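Local coordinates for protein arginyl-tRNA synthetase, putative (Plasmodium falciparum, PDB 5JLD) that probably catalyses the ATP-dependent attachment of L-arginine to tRNA(Arg), as a monomeric class I aminoacyl-tRNA synthetase of the malaria parasite, at residues I161-E166 with T172-H177. Residues are numbered along the deposited sequence; the frame is centred on the assembly and turned at random.
Sequences ICRVFE and THRVNH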
loop_
_atom_site.group_PDB
_atom_site.type_symbol
_atom_site.label_atom_id
_atom_site.label_comp_id
_atom_site.label_asym_id
_atom_site.label_seq_id
_atom_site.Cartn_x
_atom_site.Cartn_y
_atom_site.Cartn_z
ATOM N N ILE A 161 -2.677 -0.473 0.831
ATOM C CA ILE A 161 -2.933 -0.181 -0.585
ATOM C C ILE A 161 -4.414 0.153 -0.870
ATOM O O ILE A 161 -4.744 1.140 -1.589
ATOM C CB ILE A 161 -2.465 -1.371 -1.452
ATOM C CG1 ILE A 161 -0.930 -1.449 -1.378
ATOM C CG2 ILE A 161 -2.976 -1.243 -2.912
ATOM C CD1 ILE A 161 -0.296 -2.731 -1.931
ATOM N N CYS A 162 -5.311 -0.644 -0.279
ATOM C CA CYS A 162 -6.737 -0.376 -0.448
ATOM C C CYS A 162 -7.102 1.006 0.083
ATOM O O CYS A 162 -7.849 1.738 -0.548
ATOM C CB CYS A 162 -7.586 -1.431 0.260
ATOM S SG CYS A 162 -7.454 -3.070 -0.538
ATOM N N ARG A 163 -6.604 1.324 1.272
ATOM C CA ARG A 163 -6.918 2.587 1.896
ATOM C C ARG A 163 -6.397 3.727 0.999
ATOM O O ARG A 163 -7.024 4.780 0.910
ATOM C CB ARG A 163 -6.306 2.673 3.298
ATOM C CG ARG A 163 -6.904 1.756 4.345
ATOM C CD ARG A 163 -6.543 2.233 5.771
ATOM N NE ARG A 163 -6.916 1.265 6.801
ATOM C CZ ARG A 163 -7.189 1.567 8.072
ATOM N NH1 ARG A 163 -7.124 2.821 8.493
ATOM N NH2 ARG A 163 -7.519 0.600 8.935
ATOM N N VAL A 164 -5.275 3.494 0.319
ATOM C CA VAL A 164 -4.735 4.494 -0.598
ATOM C C VAL A 164 -5.723 4.731 -1.727
ATOM O O VAL A 164 -6.091 5.871 -1.990
ATOM C CB VAL A 164 -3.361 4.087 -1.176
ATOM C CG1 VAL A 164 -3.026 4.915 -2.402
ATOM C CG2 VAL A 164 -2.267 4.243 -0.120
ATOM N N PHE A 165 -6.192 3.659 -2.364
ATOM C CA PHE A 165 -7.160 3.853 -3.455
ATOM C C PHE A 165 -8.502 4.451 -3.002
ATOM O O PHE A 165 -9.108 5.260 -3.727
ATOM C CB PHE A 165 -7.390 2.539 -4.197
ATOM C CG PHE A 165 -6.266 2.188 -5.122
ATOM C CD1 PHE A 165 -6.095 2.870 -6.313
ATOM C CD2 PHE A 165 -5.356 1.212 -4.780
ATOM C CE1 PHE A 165 -5.068 2.561 -7.154
ATOM C CE2 PHE A 165 -4.317 0.897 -5.621
ATOM C CZ PHE A 165 -4.176 1.563 -6.813
ATOM N N GLU A 166 -8.948 4.089 -1.800
ATOM C CA GLU A 166 -10.182 4.647 -1.244
ATOM C C GLU A 166 -10.002 6.157 -0.940
ATOM O O GLU A 166 -10.927 6.965 -1.102
ATOM C CB GLU A 166 -10.601 3.843 0.007
ATOM C CG GLU A 166 -11.085 2.411 -0.368
ATOM C CD GLU A 166 -11.033 1.368 0.761
ATOM O OE1 GLU A 166 -10.588 1.679 1.888
ATOM O OE2 GLU A 166 -11.439 0.208 0.507
ATOM N N THR A 172 -12.836 0.246 -5.123
ATOM C CA THR A 172 -11.769 -0.683 -4.746
ATOM C C THR A 172 -12.318 -1.991 -4.198
ATOM O O THR A 172 -13.102 -1.973 -3.242
ATOM C CB THR A 172 -10.849 -0.025 -3.704
ATOM O OG1 THR A 172 -10.460 1.258 -4.199
ATOM C CG2 THR A 172 -9.606 -0.860 -3.469
ATOM N N HIS A 173 -11.945 -3.119 -4.812
ATOM C CA HIS A 173 -12.427 -4.427 -4.347
ATOM C C HIS A 173 -11.401 -5.036 -3.399
ATOM O O HIS A 173 -10.287 -5.366 -3.813
ATOM C CB HIS A 173 -12.673 -5.407 -5.511
ATOM C CG HIS A 173 -13.688 -4.955 -6.512
ATOM N ND1 HIS A 173 -15.032 -5.248 -6.404
ATOM C CD2 HIS A 173 -13.552 -4.252 -7.666
ATOM C CE1 HIS A 173 -15.681 -4.733 -7.434
ATOM N NE2 HIS A 173 -14.804 -4.127 -8.215
ATOM N N ARG A 174 -11.779 -5.181 -2.136
ATOM C CA ARG A 174 -10.961 -5.877 -1.146
ATOM C C ARG A 174 -11.264 -7.390 -1.167
ATOM O O ARG A 174 -12.321 -7.834 -0.691
ATOM C CB ARG A 174 -11.224 -5.303 0.241
ATOM C CG ARG A 174 -10.963 -3.813 0.318
ATOM C CD ARG A 174 -11.642 -3.218 1.531
ATOM N NE ARG A 174 -10.963 -1.984 1.919
ATOM C CZ ARG A 174 -10.035 -1.930 2.865
ATOM N NH1 ARG A 174 -9.688 -3.048 3.488
ATOM N NH2 ARG A 174 -9.436 -0.772 3.164
ATOM N N VAL A 175 -10.333 -8.178 -1.698
ATOM C CA VAL A 175 -10.620 -9.587 -1.940
ATOM C C VAL A 175 -9.657 -10.539 -1.237
ATOM O O VAL A 175 -8.454 -10.482 -1.407
ATOM C CB VAL A 175 -10.621 -9.891 -3.442
ATOM C CG1 VAL A 175 -10.798 -11.396 -3.679
ATOM C CG2 VAL A 175 -11.750 -9.126 -4.122
ATOM N N ASN A 176 -10.228 -11.436 -0.449
ATOM C CA ASN A 176 -9.473 -12.448 0.257
ATOM C C ASN A 176 -9.658 -13.819 -0.403
ATOM O O ASN A 176 -10.692 -14.439 -0.206
ATOM C CB ASN A 176 -9.921 -12.481 1.725
ATOM C CG ASN A 176 -8.974 -13.262 2.610
ATOM O OD1 ASN A 176 -8.009 -13.866 2.133
ATOM N ND2 ASN A 176 -9.231 -13.234 3.911
ATOM N N HIS A 177 -8.663 -14.249 -1.186
ATOM C CA HIS A 177 -8.650 -15.526 -1.916
ATOM C C HIS A 177 -8.287 -16.665 -0.966
ATOM O O HIS A 177 -7.171 -17.184 -0.996
ATOM C CB HIS A 177 -7.656 -15.450 -3.092
ATOM C CG HIS A 177 -7.694 -16.621 -4.036
ATOM N ND1 HIS A 177 -8.469 -16.633 -5.173
ATOM C CD2 HIS A 177 -6.983 -17.780 -4.051
ATOM C CE1 HIS A 177 -8.274 -17.771 -5.825
ATOM N NE2 HIS A 177 -7.369 -18.474 -5.170
HETATM O O HOH W 1 -13.382 -0.341 -0.981
#
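Glu166 and Arg174 form a salt bridge across the second half of a beta-alpha-beta crossover in the class I catalytic domain, where helix 149-167 leads through a short connection into strand 171-176, parallel and next to strand 133-137 in the sheet. The short axes run nearly antiparallel (163°), 8.9 Å apart. Arg174 grips the carboxylate side-on: NE reaches the syn lone pair of Glu166 OE2 at 2.7 Å, and NH2 donates to Glu166 OE1 at 3.0 Å. Both bonds are nearly straight, and this two-point grip holds the nearly coplanar groups (planes 27° apart) against rotation. Asp159, one helical turn before Arg163, forms salt bridges with both Arg163 NE and Arg174 NH1, which would offset the like charges of the two arginines.

Van der Waals contacts accompany the salt bridge. Cys162 CB lies against one guanidinium face, 3.5 Å from Arg174 NH2, while Cys162 SG, anti to its own carbonyl carbon (chi1 -68°), meets Arg174 CG at 3.7 Å. Thr172 OG1, hydrogen-bonded to Ile170 O, also packs 3.3 Å from Phe165 CB. One water bridges helix side chain and strand backbone, donating to Glu166 OE2 and, at 2.8 Å, to Thr172 O.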